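PDB 5FLG: 6-carboxyhexanoate--coa ligase from Bacillus subtilis, which is a ligase of the family it is named for, and holds phosphoaminophosphonic acid-adenylate ester, magnesium and pimelic acid together in this model. Local coordinates for residues E91-A96 and T216-Y221; L192-D197 and E225-F230; P198-G203 and Y212-A217. One frame throughout, in Å; residues are numbered along the deposited sequence.

Contact 1: residues E91-A96 and T216-Y221; sequences EGQKLA and TAMKEY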
# COMPACT_ATOMS: atom_id res chain seq x y z
N GLU A 91 9.70 30.56 24.54
CA GLU A 91 8.50 31.37 24.76
C GLU A 91 7.27 30.58 24.33
O GLU A 91 6.29 30.52 25.05
CB GLU A 91 8.57 32.70 23.99
CG GLU A 91 7.38 33.61 24.24
CD GLU A 91 7.31 34.79 23.30
OE1 GLU A 91 8.25 34.99 22.47
OE2 GLU A 91 6.31 35.53 23.40
N GLY A 92 7.37 29.92 23.18
CA GLY A 92 6.25 29.10 22.68
C GLY A 92 5.88 27.97 23.62
O GLY A 92 4.70 27.69 23.81
N GLN A 93 6.88 27.28 24.14
CA GLN A 93 6.65 26.09 24.94
C GLN A 93 5.96 26.47 26.26
O GLN A 93 5.10 25.75 26.77
CB GLN A 93 7.97 25.36 25.21
CG GLN A 93 8.49 24.49 24.07
CD GLN A 93 7.49 23.43 23.61
OE1 GLN A 93 6.58 23.03 24.34
NE2 GLN A 93 7.63 23.01 22.37
N LYS A 94 6.43 27.57 26.83
CA LYS A 94 5.87 28.11 28.04
C LYS A 94 4.42 28.50 27.85
O LYS A 94 3.58 28.27 28.69
CB LYS A 94 6.68 29.32 28.45
CG LYS A 94 6.53 29.71 29.91
CD LYS A 94 7.70 30.57 30.36
CE LYS A 94 7.32 31.45 31.54
NZ LYS A 94 8.05 32.75 31.50
N LEU A 95 4.15 29.20 26.76
CA LEU A 95 2.79 29.46 26.36
C LEU A 95 1.99 28.17 26.18
O LEU A 95 0.85 28.06 26.70
CB LEU A 95 2.79 30.24 25.02
CG LEU A 95 1.39 30.60 24.50
CD1 LEU A 95 0.67 31.39 25.57
CD2 LEU A 95 1.48 31.41 23.20
N ALA A 96 2.56 27.18 25.48
CA ALA A 96 1.84 25.94 25.28
C ALA A 96 1.39 25.37 26.66
O ALA A 96 0.31 24.84 26.76
CB ALA A 96 2.66 24.91 24.53
N THR A 216 3.83 30.00 16.97
CA THR A 216 4.62 30.11 15.73
C THR A 216 6.07 29.63 15.85
O THR A 216 6.68 29.30 14.84
CB THR A 216 4.64 31.54 15.19
OG1 THR A 216 5.20 32.44 16.16
CG2 THR A 216 3.27 31.96 14.78
N ALA A 217 6.57 29.46 17.05
CA ALA A 217 7.84 28.79 17.24
C ALA A 217 7.73 27.83 18.41
O ALA A 217 7.52 28.26 19.55
CB ALA A 217 8.94 29.81 17.51
N MET A 218 8.03 26.55 18.16
CA MET A 218 7.91 25.52 19.22
C MET A 218 9.19 24.70 19.34
O MET A 218 9.32 23.83 20.22
CB MET A 218 6.73 24.59 18.92
CG MET A 218 5.37 25.22 19.14
SD MET A 218 4.99 25.38 20.90
CE MET A 218 4.31 23.78 21.27
N LYS A 219 10.11 24.92 18.40
CA LYS A 219 11.42 24.27 18.42
C LYS A 219 12.34 25.03 17.46
O LYS A 219 11.88 25.93 16.78
CB LYS A 219 11.29 22.85 17.92
CG LYS A 219 10.81 22.77 16.48
CD LYS A 219 11.16 21.42 15.88
CE LYS A 219 10.72 21.32 14.44
NZ LYS A 219 11.10 19.99 13.88
N GLU A 220 13.58 24.57 17.31
CA GLU A 220 14.55 25.25 16.45
C GLU A 220 14.52 24.66 15.05
O GLU A 220 14.34 23.46 14.88
CB GLU A 220 15.97 25.14 17.01
CG GLU A 220 16.18 25.78 18.37
CD GLU A 220 16.16 27.31 18.36
OE1 GLU A 220 16.01 27.92 17.28
OE2 GLU A 220 16.25 27.91 19.45
N TYR A 221 14.73 25.50 14.05
CA TYR A 221 15.02 25.02 12.70
C TYR A 221 16.08 23.94 12.69
O TYR A 221 17.02 24.00 13.48
CB TYR A 221 15.43 26.18 11.81
CG TYR A 221 14.23 26.91 11.27
CD1 TYR A 221 13.39 26.31 10.36
CD2 TYR A 221 13.87 28.15 11.78
CE1 TYR A 221 12.24 26.94 9.93
CE2 TYR A 221 12.76 28.82 11.31
CZ TYR A 221 11.95 28.19 10.40
OH TYR A 221 10.80 28.80 9.97

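Contact 2: residues L192-D197 and E225-F230; sequences LCWSDD and EGCRVF. With MG (magnesium ion), chain F; ANP (phosphoaminophosphonic acid-adenylate ester), chain D; PML (pimelic acid), chain C.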
# COMPACT_ATOMS: atom_id res chain seq x y z
N LEU A 192 -1.25 18.41 22.23
CA LEU A 192 -0.05 19.17 22.05
C LEU A 192 0.69 18.62 20.84
O LEU A 192 0.88 17.41 20.71
CB LEU A 192 0.80 19.04 23.29
CG LEU A 192 2.22 19.59 23.24
CD1 LEU A 192 2.25 21.12 23.17
CD2 LEU A 192 2.94 19.08 24.47
N CYS A 193 1.12 19.51 19.95
CA CYS A 193 1.68 19.10 18.69
C CYS A 193 2.79 20.04 18.22
O CYS A 193 2.66 21.26 18.30
CB CYS A 193 0.61 19.05 17.62
SG CYS A 193 1.29 18.89 15.93
N TRP A 194 3.89 19.46 17.74
CA TRP A 194 4.74 20.18 16.77
C TRP A 194 5.42 19.21 15.84
O TRP A 194 5.33 17.99 16.01
CB TRP A 194 5.72 21.14 17.48
CG TRP A 194 6.76 20.48 18.36
CD1 TRP A 194 8.02 20.08 17.99
CD2 TRP A 194 6.66 20.21 19.77
NE1 TRP A 194 8.64 19.46 19.06
CE2 TRP A 194 7.88 19.63 20.17
CE3 TRP A 194 5.66 20.42 20.72
CZ2 TRP A 194 8.09 19.17 21.48
CZ3 TRP A 194 5.89 20.04 22.02
CH2 TRP A 194 7.09 19.42 22.39
N SER A 195 5.95 19.74 14.74
CA SER A 195 6.35 18.96 13.62
C SER A 195 7.63 18.22 13.91
O SER A 195 8.53 18.75 14.56
CB SER A 195 6.58 19.88 12.38
OG SER A 195 6.75 19.06 11.23
N ASP A 196 7.80 17.05 13.30
CA ASP A 196 9.11 16.41 13.23
C ASP A 196 9.86 16.78 11.91
O ASP A 196 10.93 16.26 11.66
CB ASP A 196 8.99 14.89 13.34
CG ASP A 196 8.02 14.29 12.28
OD1 ASP A 196 7.25 15.07 11.68
OD2 ASP A 196 8.05 13.06 12.06
N ASP A 197 9.37 17.77 11.19
CA ASP A 197 10.12 18.28 10.00
C ASP A 197 11.22 19.29 10.42
O ASP A 197 10.96 20.21 11.19
CB ASP A 197 9.18 19.00 9.04
CG ASP A 197 8.05 18.10 8.50
OD1 ASP A 197 7.97 16.88 8.79
OD2 ASP A 197 7.16 18.68 7.84
N GLU A 225 12.82 16.46 16.00
CA GLU A 225 12.03 15.91 17.13
C GLU A 225 10.68 16.60 17.17
O GLU A 225 10.60 17.82 17.37
CB GLU A 225 12.74 16.19 18.47
CG GLU A 225 13.96 15.33 18.74
CD GLU A 225 15.03 15.48 17.67
OE1 GLU A 225 15.65 16.57 17.59
OE2 GLU A 225 15.24 14.51 16.92
N GLY A 226 9.64 15.88 16.81
CA GLY A 226 8.29 16.41 16.81
C GLY A 226 7.57 15.91 18.05
O GLY A 226 8.18 15.27 18.90
N CYS A 227 6.27 16.17 18.13
CA CYS A 227 5.48 15.71 19.28
C CYS A 227 4.01 15.72 18.89
O CYS A 227 3.54 16.62 18.18
CB CYS A 227 5.71 16.63 20.47
SG CYS A 227 4.53 16.51 21.85
N ARG A 228 3.32 14.66 19.27
CA ARG A 228 1.90 14.59 19.16
C ARG A 228 1.42 13.82 20.41
O ARG A 228 1.55 12.61 20.48
CB ARG A 228 1.51 13.85 17.88
CG ARG A 228 0.16 14.23 17.31
CD ARG A 228 0.24 15.62 16.76
NE ARG A 228 -0.83 16.03 15.86
CZ ARG A 228 -0.67 16.32 14.58
NH1 ARG A 228 0.43 15.91 13.92
NH2 ARG A 228 -1.57 17.05 13.96
N VAL A 229 0.82 14.54 21.34
CA VAL A 229 0.29 13.93 22.57
C VAL A 229 -1.16 14.34 22.74
O VAL A 229 -1.50 15.54 22.63
CB VAL A 229 1.06 14.43 23.82
CG1 VAL A 229 0.52 13.77 25.08
CG2 VAL A 229 2.54 14.12 23.68
N PHE A 230 -2.00 13.36 23.13
CA PHE A 230 -3.39 13.61 23.43
C PHE A 230 -3.57 13.37 24.92
O PHE A 230 -3.36 12.26 25.39
CB PHE A 230 -4.32 12.63 22.69
CG PHE A 230 -4.20 12.66 21.19
CD1 PHE A 230 -3.71 13.79 20.54
CD2 PHE A 230 -4.67 11.62 20.42
CE1 PHE A 230 -3.57 13.79 19.16
CE2 PHE A 230 -4.58 11.65 19.03
CZ PHE A 230 -4.02 12.75 18.41
MG MG F . 6.52 15.37 9.58
PG ANP D . 4.33 14.46 7.07
O1G ANP D . 4.64 13.92 5.70
O2G ANP D . 5.40 15.40 7.56
O3G ANP D . 2.97 15.03 7.25
PB ANP D . 3.56 12.98 9.53
O1B ANP D . 2.14 13.32 9.24
O2B ANP D . 4.00 11.68 10.09
N3B ANP D . 4.44 13.06 8.04
PA ANP D . 3.60 15.59 10.75
O1A ANP D . 4.64 16.61 10.84
O2A ANP D . 2.35 15.78 9.94
O3A ANP D . 4.23 14.14 10.43
O5' ANP D . 3.15 15.33 12.31
C5' ANP D . 4.08 15.48 13.35
C4' ANP D . 3.96 14.30 14.32
O4' ANP D . 2.61 14.21 14.77
C3' ANP D . 4.29 12.98 13.64
O3' ANP D . 5.66 12.63 13.80
C2' ANP D . 3.44 12.00 14.40
O2' ANP D . 4.10 11.69 15.64
C1' ANP D . 2.22 12.83 14.69
N9 ANP D . 1.22 12.57 13.65
C8 ANP D . 1.21 13.01 12.35
N7 ANP D . 0.07 12.63 11.73
C5 ANP D . -0.64 11.89 12.64
C6 ANP D . -1.90 11.14 12.67
N6 ANP D . -2.69 11.04 11.60
N1 ANP D . -2.28 10.54 13.82
C2 ANP D . -1.50 10.59 14.91
N3 ANP D . -0.37 11.30 15.01
C4 ANP D . 0.14 11.86 13.89
C1 PML C . 0.05 24.80 11.78
O11 PML C . -1.05 25.25 12.25
O12 PML C . 0.77 25.52 11.00
C2 PML C . 0.66 23.58 12.50
C3 PML C . 1.01 22.37 11.66
C4 PML C . 2.21 21.57 12.20
C5 PML C . 1.97 20.08 12.34
C6 PML C . 3.06 19.20 11.73
C7 PML C . 3.22 19.44 10.23
O71 PML C . 2.24 19.26 9.48
O72 PML C . 4.37 19.69 9.77
O HOH W 1 7.12 12.98 9.12

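Contact 3: residues P198-G203 and Y212-A217; sequences PDYITG and YQRITA. With PML (pimelic acid), chain C.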
# COMPACT_ATOMS: atom_id res chain seq x y z
N PRO A 198 12.40 19.24 9.76
CA PRO A 198 13.46 20.18 10.16
C PRO A 198 13.16 21.62 9.74
O PRO A 198 13.76 22.55 10.26
CB PRO A 198 14.71 19.63 9.45
CG PRO A 198 14.18 18.82 8.32
CD PRO A 198 12.90 18.21 8.84
N ASP A 199 12.18 21.81 8.90
CA ASP A 199 12.03 23.11 8.24
C ASP A 199 10.67 23.69 8.55
O ASP A 199 10.21 24.60 7.87
CB ASP A 199 12.20 22.96 6.73
CG ASP A 199 11.34 21.83 6.16
OD1 ASP A 199 10.83 20.96 6.93
OD2 ASP A 199 11.14 21.85 4.94
N TYR A 200 10.07 23.26 9.67
CA TYR A 200 8.80 23.85 10.10
C TYR A 200 8.65 23.84 11.62
O TYR A 200 8.67 22.77 12.25
CB TYR A 200 7.66 23.08 9.47
CG TYR A 200 6.37 23.83 9.48
CD1 TYR A 200 6.11 24.83 8.55
CD2 TYR A 200 5.42 23.60 10.49
CE1 TYR A 200 4.91 25.52 8.56
CE2 TYR A 200 4.26 24.34 10.56
CZ TYR A 200 4.00 25.30 9.60
OH TYR A 200 2.80 25.95 9.61
N ILE A 201 8.63 25.04 12.20
CA ILE A 201 8.76 25.19 13.65
C ILE A 201 7.48 25.61 14.36
O ILE A 201 7.43 25.71 15.59
CB ILE A 201 9.88 26.17 14.00
CG1 ILE A 201 9.52 27.58 13.52
CG2 ILE A 201 11.18 25.72 13.38
CD1 ILE A 201 10.40 28.65 14.13
N THR A 202 6.43 25.88 13.58
CA THR A 202 5.11 26.14 14.15
C THR A 202 4.44 24.89 14.64
O THR A 202 4.62 23.81 14.06
CB THR A 202 4.19 26.81 13.15
OG1 THR A 202 4.80 28.03 12.72
CG2 THR A 202 2.85 27.11 13.76
N GLY A 203 3.83 24.98 15.83
CA GLY A 203 3.03 23.89 16.37
C GLY A 203 1.74 24.44 16.94
O GLY A 203 1.32 25.53 16.58
N TYR A 212 -8.09 25.87 18.42
CA TYR A 212 -6.78 25.53 17.81
C TYR A 212 -5.85 26.72 17.94
O TYR A 212 -5.99 27.74 17.25
CB TYR A 212 -6.98 25.20 16.34
CG TYR A 212 -5.73 24.73 15.56
CD1 TYR A 212 -5.37 23.40 15.56
CD2 TYR A 212 -5.17 25.55 14.60
CE1 TYR A 212 -4.38 22.92 14.74
CE2 TYR A 212 -4.12 25.10 13.79
CZ TYR A 212 -3.73 23.78 13.86
OH TYR A 212 -2.70 23.30 13.13
N GLN A 213 -4.93 26.61 18.90
CA GLN A 213 -4.07 27.71 19.28
C GLN A 213 -2.71 27.49 18.66
O GLN A 213 -1.94 26.68 19.16
CB GLN A 213 -3.96 27.79 20.80
CG GLN A 213 -5.25 28.19 21.50
CD GLN A 213 -5.50 29.68 21.45
OE1 GLN A 213 -4.58 30.50 21.36
NE2 GLN A 213 -6.77 30.05 21.48
N ARG A 214 -2.46 28.11 17.50
CA ARG A 214 -1.18 27.96 16.85
C ARG A 214 -0.12 28.72 17.62
O ARG A 214 -0.34 29.83 18.04
CB ARG A 214 -1.25 28.52 15.41
CG ARG A 214 -2.36 27.94 14.61
CD ARG A 214 -2.47 28.55 13.23
NE ARG A 214 -1.33 28.20 12.42
CZ ARG A 214 -0.58 29.08 11.77
NH1 ARG A 214 -0.80 30.37 11.89
NH2 ARG A 214 0.42 28.66 11.01
N ILE A 215 1.08 28.16 17.69
CA ILE A 215 2.19 28.79 18.33
C ILE A 215 3.38 28.81 17.35
O ILE A 215 3.87 27.76 16.93
CB ILE A 215 2.55 28.02 19.61
CG1 ILE A 215 1.33 27.99 20.56
CG2 ILE A 215 3.74 28.67 20.27
CD1 ILE A 215 1.52 27.13 21.80
N THR A 216 3.83 30.00 16.97
CA THR A 216 4.62 30.11 15.73
C THR A 216 6.07 29.63 15.85
O THR A 216 6.68 29.30 14.84
CB THR A 216 4.64 31.54 15.19
OG1 THR A 216 5.20 32.44 16.16
CG2 THR A 216 3.27 31.96 14.78
N ALA A 217 6.57 29.46 17.05
CA ALA A 217 7.84 28.79 17.24
C ALA A 217 7.73 27.83 18.41
O ALA A 217 7.52 28.26 19.55
CB ALA A 217 8.94 29.81 17.51
C1 PML C . 0.05 24.80 11.78
O11 PML C . -1.05 25.25 12.25
O12 PML C . 0.77 25.52 11.00
C2 PML C . 0.66 23.58 12.50
C3 PML C . 1.01 22.37 11.66
C4 PML C . 2.21 21.57 12.20
C5 PML C . 1.97 20.08 12.34
C6 PML C . 3.06 19.20 11.73
C7 PML C . 3.22 19.44 10.23
O71 PML C . 2.24 19.26 9.48
O72 PML C . 4.37 19.69 9.77

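Contact 1: residues E91-A96 and T216-Y221
Met218 puts its thioether against the flank of the helix while its carbonyl reaches for Gln93. The polar half is a hydrogen bond from Gln93 NE2 to Met218 O, 2.9 Å long with 158° at the hydrogen. Met218 O takes it on a lone pair, in the carbonyl plane (C=O...N angle 132°), and the oxygen also lies close to the plane of the Gln93 amide. The other end of that amide is held as well, since OE1 is hydrogen-bonded to Tyr114 OH, which fixes the flip of the group. Met218 is folded rather than extended, with chi2 at -74° and a further bend at chi3, and its side chain crosses that of Gln93 at about a right angle. The methyl CE thereby sits 3.6 Å from Gln93 NE2 and 3.8 Å from Ala96 CB, one helical turn beyond Gly92. Gly92, with no side chain in the way, lets the loop come right up to the helix backbone: its CA makes a nearly straight C-H...O contact of 3.5 Å with Ala217 O. The loop after strand 211-215 thus meets the side of helix 89-102, and Met218 fills the layer between that helix and Leu192 and Trp194 of strand 188-194.

Contact 2: residues L192-D197 and E225-F230
Leu192 and Val229 exchange two backbone hydrogen bonds, and Trp194 and Cys227 form a second antiparallel hydrogen-bonded pair. Just past the end of strand 188-194, Asp196 OD1 and Asp197 OD1 each bind magnesium at 2.2 Å, joined by O2G and O1A of phosphoaminophosphonic acid-adenylate ester and a water. Ser195 OG accepts from the N of Asp197 in an ST turn, at 2.9 Å, closing the turn over Asp196, so that both aspartates are set at the metal. On the next strand Arg228 NH1 donates to the ligand's O4' at 2.9 Å, while NE is in a salt bridge with Glu191 and NH2 hydrogen-bonds Tyr204 OH. Cys193 SG lies over the centre of the Arg228 guanidinium, 3.5 Å from CZ, on the sheet face turned to the ligands. On the other face, Trp194 has CG between its backbone N and carbonyl carbon (chi1 65°), which brings the ring over Cys227. Cys227 CB lies almost on the normal through the Trp194 six-membered ring, a CH-pi contact 3.5 Å from its centroid, and SG joins it over the same face. Trp194 NE1 gives a weak hydrogen bond to Glu225 O, which lies at the ring edge near its plane. The two strands are central in the mixed sheet, 188-194 flanked by 203-207 and 227-232 by 127-130; helix 89-102 covers the Leu192 and Trp194 face, and helix 170-184 the Arg228 face.

Contact 3: residues P198-G203 and Y212-A217
Gly203 and Ile215 close the open end of the beta hairpin made by strands 203-207 and 211-215, and side chains of the two segments, Tyr200, Tyr212 and Arg214, bind one carboxylate of pimelic acid. The pair is antiparallel and hydrogen-bonded: Ile215 N reaches Gly203 O at 2.9 Å, nearly straight at 174° but from above the carbonyl plane, and Gly203 N returns a bond to Ile215 O. One residue further out, Thr202 OG1 donates to Thr216 O at 3.1 Å, approaching well off the carbonyl direction. With OG1 anti to the carbonyl carbon (chi1 -58°), CG2 turns the other way, against Ile215 O and towards the Arg214 guanidinium, which it meets obliquely.

Arg214 bends at chi3 and presents its edge to the carboxylate, NE to O11 at 3.0 Å and NH2 to O12 at 3.2 Å, a side-on bidentate grip. Tyr212 OH donates to O11 at 2.7 Å, while Tyr200 OH lies 2.5 Å from O12, a very short bond whose exact length deserves caution. Each oxygen is thus met by one N-H of Arg214 and one tyrosine hydroxyl, and O12 lies near the plane of the Tyr200 ring. Tyr200 OH also sits at the edge of the guanidinium, so loop and strand converge on the same anion. Arg214 NH1 is held separately by Thr83 OG1.

Away from the ligand, Ile201 packs on the end of the strand. It has CG1 between its backbone N and carbonyl carbon (chi1 65°), which lays CG1 against Thr216 O and puts CD1 in apolar contact with Ala217 CB at 3.9 Å. Strand 211-215 runs between 203-207 and the parallel edge strand 81-84; Tyr212 and Arg214 face helix 170-184, while Gln213 and Ile215 lean on helix 89-102.

How the contacts relate
Contact 2 and contact 3 share pimelic acid: contact 3 holds one carboxylate, while Ser195 of contact 2 lies beside the other, near magnesium and phosphoaminophosphonic acid-adenylate ester. Their centres are 10 Å apart, and contact 3 is nested in the loop that contact 2 closes. Contact 1 is further from the ligands, with the Met218 side chain about 8 Å from pimelic acid. It shares Thr216 and Ala217 with contact 3, and Met218 N probably hydrogen-bonds to Ile201 O at 2.8 Å. Toward contact 2, Lys219 NZ probably hydrogen-bonds to Asp197 O at 2.7 Å and Ser195 O at 2.9 Å, which would tie the loop 216-221 to the backbone of the metal-binding turn.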